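Side-chain contacts in hydrogenase maturation protease HycI (Thermococcus kodakarensis KOD1, PDB 5ZBY), which probably acts as an endopeptidase of the A31 family, trimming the C-terminal tail of a [NiFe] hydrogenase large-subunit precursor during maturation: residues I76-G79 against F85-A88; D27-L32 against E138-R143; I107-I112 against S118-I123. One frame throughout, in Å; residues are numbered along the deposited sequence.

Contact 3 is buried, contact 2 partly so, and contact 1 lies at the surface. Contacts 1 and 3 share one sheet: strand 85-88 is the edge neighbour of strand 119-125, and the backbone of A88 probably donates a hydrogen bond to L122. Contacts 1 and 2 meet through F85, whose ring packs on the ring of F29 and on the carbonyl oxygen of R143. Contacts 2 and 3 do not touch and sit on opposite sides of the chain's centre. The chemistry follows the place: aliphatic side chains meet in contact 3, with no polar side chain joining in, a phenyl face meets isoleucine in contact 1, and contact 2 grades from an aromatic core to salt-bridged helix sides.

Contact 1: I76-G79 against F85-A88; sequences IHFG and FIIA
F78 lays one face of its ring over the side chain of I86, and this pair makes most of the contact. The CB of I86 stands 4.0 Å from the centroid of the F78 ring, only 16° off the ring normal, a CH-pi arrangement displaced toward the rim. The branching of isoleucine suits the place, because its carbons spread over the flat ring: CG2 of I86 comes within 3.6 Å of both CD2 and CE2 of F78, while its CD1 lies 4.0 Å from CG and CD1 of the ring. With CG1 of I86 anti to the backbone N (chi1 -177°), both branches can reach the phenyl group. The packing slackens beyond this patch. The carbonyl oxygen of F85 reaches CZ of F78 obliquely at 4.0 Å, I76 keeps its side chain 4.6 Å or more from the strand, and none of the three touching residues, F78, F85 and I86, is buried. An alanine at F78 would remove the ring and would probably leave the CG2 and CD1 branches of I86 without their apolar cover on this side. The loop 76-79 follows strand 69-75 and is held by Q126, toward which H77 turns off: Q126 bonds to ND1 of H77 and to the backbone N of F78. Strand 85-88 forms one edge of the sheet, running antiparallel beside strand 119-125; I86 pairs there with G124, while I76 pairs with C125, so both partners lean on the same strand.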
loop_
_atom_site.group_PDB
_atom_site.type_symbol
_atom_site.label_atom_id
_atom_site.label_comp_id
_atom_site.label_asym_id
_atom_site.label_seq_id
_atom_site.Cartn_x
_atom_site.Cartn_y
_atom_site.Cartn_z
ATOM N N ILE A 76 -4.348 -7.871 2.424
ATOM C CA ILE A 76 -3.598 -8.601 3.417
ATOM C C ILE A 76 -4.553 -9.507 4.161
ATOM O O ILE A 76 -5.582 -9.019 4.645
ATOM C CB ILE A 76 -2.928 -7.628 4.448
ATOM C CG1 ILE A 76 -1.916 -6.707 3.766
ATOM C CG2 ILE A 76 -2.309 -8.415 5.584
ATOM C CD1 ILE A 76 -0.763 -7.429 3.148
ATOM N N HIS A 77 -4.227 -10.797 4.195
ATOM C CA HIS A 77 -4.992 -11.759 5.016
ATOM C C HIS A 77 -4.510 -11.634 6.459
ATOM O O HIS A 77 -3.409 -12.043 6.779
ATOM C CB HIS A 77 -4.810 -13.182 4.493
ATOM C CG HIS A 77 -5.646 -14.179 5.249
ATOM N ND1 HIS A 77 -6.913 -13.876 5.693
ATOM C CD2 HIS A 77 -5.384 -15.429 5.698
ATOM C CE1 HIS A 77 -7.415 -14.907 6.351
ATOM N NE2 HIS A 77 -6.507 -15.869 6.364
ATOM N N PHE A 78 -5.324 -11.047 7.336
ATOM C CA PHE A 78 -4.923 -10.936 8.739
ATOM C C PHE A 78 -6.003 -11.463 9.666
ATOM O O PHE A 78 -5.976 -11.222 10.883
ATOM C CB PHE A 78 -4.580 -9.483 9.089
ATOM C CG PHE A 78 -5.719 -8.520 8.913
ATOM C CD1 PHE A 78 -6.609 -8.276 9.955
ATOM C CD2 PHE A 78 -5.886 -7.813 7.726
ATOM C CE1 PHE A 78 -7.637 -7.356 9.808
ATOM C CE2 PHE A 78 -6.933 -6.934 7.575
ATOM C CZ PHE A 78 -7.808 -6.698 8.629
ATOM N N GLY A 79 -6.966 -12.156 9.075
ATOM C CA GLY A 79 -8.012 -12.839 9.839
ATOM C C GLY A 79 -9.157 -11.920 10.225
ATOM O O GLY A 79 -9.948 -12.219 11.130
ATOM N N PHE A 85 -9.838 -2.863 7.384
ATOM C CA PHE A 85 -8.495 -2.318 7.190
ATOM C C PHE A 85 -7.539 -2.640 8.334
ATOM O O PHE A 85 -7.952 -2.814 9.502
ATOM C CB PHE A 85 -8.590 -0.804 7.036
ATOM C CG PHE A 85 -9.283 -0.354 5.818
ATOM C CD1 PHE A 85 -8.887 -0.805 4.563
ATOM C CD2 PHE A 85 -10.274 0.619 5.891
ATOM C CE1 PHE A 85 -9.515 -0.353 3.409
ATOM C CE2 PHE A 85 -10.902 1.092 4.749
ATOM C CZ PHE A 85 -10.513 0.614 3.478
ATOM N N ILE A 86 -6.247 -2.691 8.029
ATOM C CA ILE A 86 -5.219 -2.794 9.052
ATOM C C ILE A 86 -4.110 -1.813 8.720
ATOM O O ILE A 86 -3.857 -1.569 7.548
ATOM C CB ILE A 86 -4.671 -4.203 9.137
ATOM C CG1 ILE A 86 -3.657 -4.327 10.265
ATOM C CG2 ILE A 86 -4.101 -4.704 7.783
ATOM C CD1 ILE A 86 -3.533 -5.769 10.746
ATOM N N ILE A 87 -3.518 -1.196 9.741
ATOM C CA ILE A 87 -2.361 -0.323 9.526
ATOM C C ILE A 87 -1.228 -0.955 10.278
ATOM O O ILE A 87 -1.324 -1.185 11.475
ATOM C CB ILE A 87 -2.603 1.114 9.988
ATOM C CG1 ILE A 87 -3.778 1.707 9.207
ATOM C CG2 ILE A 87 -1.311 1.920 9.787
ATOM C CD1 ILE A 87 -4.053 3.181 9.488
ATOM N N ALA A 88 -0.163 -1.316 9.577
ATOM C CA ALA A 88 0.905 -2.079 10.202
ATOM C C ALA A 88 2.263 -1.521 9.877
ATOM O O ALA A 88 2.405 -0.750 8.928
ATOM C CB ALA A 88 0.842 -3.545 9.774
#

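Contact 2: D27-L32 against E138-R143; sequences DAFGVL and ELIKER
F29 and I140 mark the closest backbone approach of the two helices, their CA atoms lying 6.4 Å apart. Their side chains cross at about a right angle. F29 CG is swung anti to the backbone N (chi1 178°), which carries the ring toward helix 138-156, and CB of F29 is 3.9 Å from CG2 of I140. The ring sets its edge along the helix, against the I140 branch and the backbone of R143: CD1 of F29 lies 4.0 Å from CG2 of I140, and its CE1 3.9 Å from C of R143. Its buried place calls for a residue with no polar group to satisfy. Toward the surface the contact thins. CD1 of L32 meets only the aliphatic part of K141, 4.2 Å from its CG, so the lysine serves as a hydrocarbon here while its amino group goes to carboxylates. NZ of K141 forms its strongest salt bridge with E135 and also bonds OE2 of E138 at 3.0 Å, from above the carboxylate plane. R143 leaves its stem near F29 and turns its guanidinium outward to grip E142 side-on: NH2 makes a nearly straight bond of 2.7 Å to the syn lone pair of OE2 (168°), and NE makes a more bent one of 3.1 Å to OE1. F29 also touches V73 and A75 of strand 69-75 and C125 of strand 119-125, wedging between helix and sheet. Two helices packed together over one face of a central mixed sheet are a feature of the three-layer alpha/beta sandwich of this protease family.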
loop_
_atom_site.group_PDB
_atom_site.type_symbol
_atom_site.label_atom_id
_atom_site.label_comp_id
_atom_site.label_asym_id
_atom_site.label_seq_id
_atom_site.Cartn_x
_atom_site.Cartn_y
_atom_site.Cartn_z
ATOM N N ASP A 27 -7.384 -9.528 -4.644
ATOM C CA ASP A 27 -5.956 -9.105 -4.676
ATOM C C ASP A 27 -5.723 -7.913 -5.589
ATOM O O ASP A 27 -4.610 -7.348 -5.592
ATOM C CB ASP A 27 -5.061 -10.273 -5.120
ATOM C CG ASP A 27 -4.545 -11.082 -3.957
ATOM O OD1 ASP A 27 -4.786 -10.676 -2.802
ATOM O OD2 ASP A 27 -3.877 -12.120 -4.189
ATOM N N ALA A 28 -6.757 -7.472 -6.299
ATOM C CA ALA A 28 -6.635 -6.222 -7.069
ATOM C C ALA A 28 -6.562 -5.008 -6.147
ATOM O O ALA A 28 -6.235 -3.922 -6.590
ATOM C CB ALA A 28 -7.794 -6.050 -8.005
ATOM N N PHE A 29 -6.947 -5.176 -4.883
ATOM C CA PHE A 29 -7.130 -4.007 -3.993
ATOM C C PHE A 29 -6.063 -2.896 -4.119
ATOM O O PHE A 29 -6.411 -1.744 -4.379
ATOM C CB PHE A 29 -7.175 -4.461 -2.540
ATOM C CG PHE A 29 -7.304 -3.327 -1.573
ATOM C CD1 PHE A 29 -8.507 -2.683 -1.412
ATOM C CD2 PHE A 29 -6.216 -2.935 -0.826
ATOM C CE1 PHE A 29 -8.625 -1.599 -0.526
ATOM C CE2 PHE A 29 -6.327 -1.867 0.067
ATOM C CZ PHE A 29 -7.555 -1.209 0.212
ATOM N N GLY A 30 -4.793 -3.250 -3.953
ATOM C CA GLY A 30 -3.738 -2.240 -3.871
ATOM C C GLY A 30 -3.581 -1.502 -5.187
ATOM O O GLY A 30 -3.346 -0.288 -5.201
ATOM N N VAL A 31 -3.709 -2.224 -6.303
ATOM C CA VAL A 31 -3.555 -1.562 -7.605
ATOM C C VAL A 31 -4.777 -0.702 -7.903
ATOM O O VAL A 31 -4.623 0.411 -8.469
ATOM C CB VAL A 31 -3.265 -2.562 -8.737
ATOM C CG1 VAL A 31 -2.004 -3.307 -8.394
ATOM C CG2 VAL A 31 -4.398 -3.504 -8.946
ATOM N N LEU A 32 -5.940 -1.110 -7.399
ATOM C CA LEU A 32 -7.127 -0.268 -7.556
ATOM C C LEU A 32 -6.870 1.046 -6.845
ATOM O O LEU A 32 -7.154 2.139 -7.396
ATOM C CB LEU A 32 -8.373 -0.968 -6.999
ATOM C CG LEU A 32 -8.861 -2.175 -7.821
ATOM C CD1 LEU A 32 -9.991 -2.887 -7.129
ATOM C CD2 LEU A 32 -9.289 -1.723 -9.193
ATOM N N GLU A 138 -17.334 -6.473 -5.347
ATOM C CA GLU A 138 -17.917 -5.148 -5.236
ATOM C C GLU A 138 -17.426 -4.478 -3.976
ATOM O O GLU A 138 -17.079 -3.295 -3.988
ATOM C CB GLU A 138 -19.440 -5.240 -5.196
ATOM C CG GLU A 138 -20.002 -5.946 -6.399
ATOM C CD GLU A 138 -19.699 -5.179 -7.675
ATOM O OE1 GLU A 138 -19.847 -3.940 -7.658
ATOM O OE2 GLU A 138 -19.301 -5.806 -8.682
ATOM N N LEU A 139 -17.383 -5.244 -2.898
ATOM C CA LEU A 139 -16.988 -4.717 -1.592
ATOM C C LEU A 139 -15.542 -4.191 -1.627
ATOM O O LEU A 139 -15.287 -3.089 -1.207
ATOM C CB LEU A 139 -17.141 -5.794 -0.500
ATOM C CG LEU A 139 -16.629 -5.406 0.893
ATOM C CD1 LEU A 139 -17.218 -4.111 1.351
ATOM C CD2 LEU A 139 -17.044 -6.559 1.855
ATOM N N ILE A 140 -14.629 -4.971 -2.154
ATOM C CA ILE A 140 -13.251 -4.551 -2.261
ATOM C C ILE A 140 -13.097 -3.354 -3.173
ATOM O O ILE A 140 -12.290 -2.531 -2.919
ATOM C CB ILE A 140 -12.333 -5.712 -2.670
ATOM C CG1 ILE A 140 -12.142 -6.689 -1.526
ATOM C CG2 ILE A 140 -10.985 -5.258 -3.189
ATOM C CD1 ILE A 140 -12.024 -6.097 -0.176
ATOM N N LYS A 141 -13.843 -3.304 -4.256
ATOM C CA LYS A 141 -13.792 -2.098 -5.099
ATOM C C LYS A 141 -14.230 -0.890 -4.319
ATOM O O LYS A 141 -13.617 0.202 -4.439
ATOM C CB LYS A 141 -14.665 -2.239 -6.350
ATOM C CG LYS A 141 -14.146 -3.256 -7.330
ATOM C CD LYS A 141 -15.089 -3.397 -8.529
ATOM C CE LYS A 141 -15.890 -4.665 -8.481
ATOM N NZ LYS A 141 -16.644 -4.837 -9.754
ATOM N N GLU A 142 -15.276 -1.053 -3.520
ATOM C CA GLU A 142 -15.787 0.078 -2.750
ATOM C C GLU A 142 -14.758 0.498 -1.684
ATOM O O GLU A 142 -14.583 1.695 -1.411
ATOM C CB GLU A 142 -17.156 -0.267 -2.139
ATOM C CG GLU A 142 -17.751 0.848 -1.289
ATOM C CD GLU A 142 -17.342 0.761 0.168
ATOM O OE1 GLU A 142 -17.198 -0.380 0.672
ATOM O OE2 GLU A 142 -17.163 1.832 0.807
ATOM N N ARG A 143 -14.081 -0.481 -1.087
ATOM C CA ARG A 143 -13.100 -0.222 -0.040
ATOM C C ARG A 143 -11.886 0.482 -0.665
ATOM O O ARG A 143 -11.298 1.376 -0.058
ATOM C CB ARG A 143 -12.681 -1.528 0.677
ATOM C CG ARG A 143 -13.783 -2.154 1.592
ATOM C CD ARG A 143 -13.991 -1.349 2.886
ATOM N NE ARG A 143 -14.828 -0.187 2.638
ATOM C CZ ARG A 143 -15.105 0.740 3.549
ATOM N NH1 ARG A 143 -14.606 0.626 4.773
ATOM N NH2 ARG A 143 -15.866 1.785 3.231
#

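Contact 3: I107-I112 against S118-I123; sequences IVASYI and SDIVLI
A109 and I112, one helical turn apart, both point at I120 of the strand, and the apolar contact is built on these three residues. CB of A109 lies 3.8 Å from CG2 of I120, and CG2 of I112 lies 3.8 Å from CD1 of the same isoleucine. I120 thus divides its work: the CG2 branch, set anti to the backbone N, takes the alanine, while the longer CG1-CD1 arm runs past the helix backbone, with CG1 3.9 Å from the carbonyl oxygen of A109, to end against I112. The small alanine lets the strand approach, CA of A109 being 6.6 Å from CA of I120; the larger I112 spans the longer gap to the same residue, its CA lying 8.3 Å from CA of I120. Between helix and strand the contact is apolar; the helix bonds internally, as from I112 N to V108 O at 3.0 Å, while the strand pairs with its neighbours in the sheet. Buried S118 satisfies its hydroxyl locally, OG donating to O of D119 at 2.9 Å and tilted 31° from the carbonyl plane. Across the turn the hydroxyl of T116 bonds to both I112 O and S118 N, tying the helix end to the start of the strand. I112 also touches F72 and V59, whereas V121, on the alternate side of the strand, points away and meets V7 and V71. A helix turning back along the strand that follows it, with the sheet covered on both faces, belongs to the phosphorylase/hydrolase-like alpha/beta fold, whose 2-1-3-5-4 strand order this chain has.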
loop_
_atom_site.group_PDB
_atom_site.type_symbol
_atom_site.label_atom_id
_atom_site.label_comp_id
_atom_site.label_asym_id
_atom_site.label_seq_id
_atom_site.Cartn_x
_atom_site.Cartn_y
_atom_site.Cartn_z
ATOM N N ILE A 107 11.775 -6.965 3.916
ATOM C CA ILE A 107 13.080 -6.751 3.326
ATOM C C ILE A 107 13.115 -5.514 2.444
ATOM O O ILE A 107 13.975 -4.695 2.568
ATOM C CB ILE A 107 13.488 -7.929 2.450
ATOM C CG1 ILE A 107 13.438 -9.245 3.220
ATOM C CG2 ILE A 107 14.853 -7.701 1.857
ATOM C CD1 ILE A 107 14.174 -9.241 4.518
ATOM N N VAL A 108 12.103 -5.382 1.605
ATOM C CA VAL A 108 11.962 -4.183 0.762
ATOM C C VAL A 108 11.918 -2.913 1.605
ATOM O O VAL A 108 12.658 -1.968 1.353
ATOM C CB VAL A 108 10.708 -4.286 -0.131
ATOM C CG1 VAL A 108 10.520 -2.986 -0.930
ATOM C CG2 VAL A 108 10.841 -5.481 -1.068
ATOM N N ALA A 109 11.031 -2.876 2.593
ATOM C CA ALA A 109 10.844 -1.741 3.470
ATOM C C ALA A 109 12.098 -1.390 4.272
ATOM O O ALA A 109 12.404 -0.222 4.457
ATOM C CB ALA A 109 9.633 -2.029 4.440
ATOM N N SER A 110 12.802 -2.425 4.764
ATOM C CA SER A 110 14.048 -2.202 5.517
ATOM C C SER A 110 15.131 -1.571 4.630
ATOM O O SER A 110 15.844 -0.672 5.056
ATOM C CB SER A 110 14.584 -3.515 6.096
ATOM O OG SER A 110 13.628 -4.091 7.005
ATOM N N TYR A 111 15.255 -2.092 3.411
ATOM C CA TYR A 111 16.202 -1.458 2.464
ATOM C C TYR A 111 15.847 0.004 2.182
ATOM O O TYR A 111 16.705 0.901 2.277
ATOM C CB TYR A 111 16.226 -2.256 1.173
ATOM C CG TYR A 111 17.109 -1.647 0.116
ATOM C CD1 TYR A 111 18.482 -1.823 0.159
ATOM C CD2 TYR A 111 16.569 -0.908 -0.919
ATOM C CE1 TYR A 111 19.306 -1.275 -0.803
ATOM C CE2 TYR A 111 17.401 -0.341 -1.900
ATOM C CZ TYR A 111 18.764 -0.542 -1.832
ATOM O OH TYR A 111 19.600 0.000 -2.792
ATOM N N ILE A 112 14.586 0.270 1.840
ATOM C CA ILE A 112 14.174 1.659 1.589
ATOM C C ILE A 112 14.466 2.602 2.770
ATOM O O ILE A 112 15.033 3.703 2.594
ATOM C CB ILE A 112 12.664 1.745 1.226
ATOM C CG1 ILE A 112 12.406 0.985 -0.088
ATOM C CG2 ILE A 112 12.231 3.247 1.217
ATOM C CD1 ILE A 112 10.932 0.739 -0.444
ATOM N N SER A 118 13.205 7.234 5.525
ATOM C CA SER A 118 11.757 7.427 5.476
ATOM C C SER A 118 11.031 6.563 6.506
ATOM O O SER A 118 11.446 5.451 6.716
ATOM C CB SER A 118 11.235 7.068 4.080
ATOM O OG SER A 118 9.867 7.393 3.941
ATOM N N ASP A 119 9.966 7.077 7.102
ATOM C CA ASP A 119 9.017 6.148 7.765
ATOM C C ASP A 119 8.385 5.261 6.724
ATOM O O ASP A 119 8.159 5.685 5.590
ATOM C CB ASP A 119 7.948 6.933 8.493
ATOM C CG ASP A 119 8.456 7.527 9.794
ATOM O OD1 ASP A 119 9.490 7.047 10.302
ATOM O OD2 ASP A 119 7.828 8.470 10.311
ATOM N N ILE A 120 8.034 4.023 7.109
ATOM C CA ILE A 120 7.363 3.138 6.181
ATOM C C ILE A 120 6.109 2.630 6.854
ATOM O O ILE A 120 6.188 2.176 7.996
ATOM C CB ILE A 120 8.215 1.920 5.808
ATOM C CG1 ILE A 120 9.706 2.306 5.613
ATOM C CG2 ILE A 120 7.593 1.167 4.620
ATOM C CD1 ILE A 120 9.987 3.071 4.329
ATOM N N VAL A 121 4.985 2.619 6.145
ATOM C CA VAL A 121 3.768 2.008 6.728
ATOM C C VAL A 121 3.115 1.077 5.696
ATOM O O VAL A 121 3.333 1.250 4.479
ATOM C CB VAL A 121 2.815 3.102 7.195
ATOM C CG1 VAL A 121 2.288 3.888 6.037
ATOM C CG2 VAL A 121 1.685 2.538 7.960
ATOM N N LEU A 122 2.373 0.045 6.166
ATOM C CA LEU A 122 1.566 -0.795 5.296
ATOM C C LEU A 122 0.107 -0.588 5.632
ATOM O O LEU A 122 -0.270 -0.668 6.812
ATOM C CB LEU A 122 1.957 -2.271 5.469
ATOM C CG LEU A 122 1.035 -3.347 4.882
ATOM C CD1 LEU A 122 0.944 -3.243 3.371
ATOM C CD2 LEU A 122 1.548 -4.734 5.324
ATOM N N ILE A 123 -0.726 -0.262 4.645
ATOM C CA ILE A 123 -2.168 -0.277 4.843
ATOM C C ILE A 123 -2.726 -1.517 4.128
ATOM O O ILE A 123 -2.609 -1.617 2.904
ATOM C CB ILE A 123 -2.870 0.999 4.314
ATOM C CG1 ILE A 123 -2.262 2.241 4.965
ATOM C CG2 ILE A 123 -4.421 0.903 4.590
ATOM C CD1 ILE A 123 -2.702 3.537 4.248
#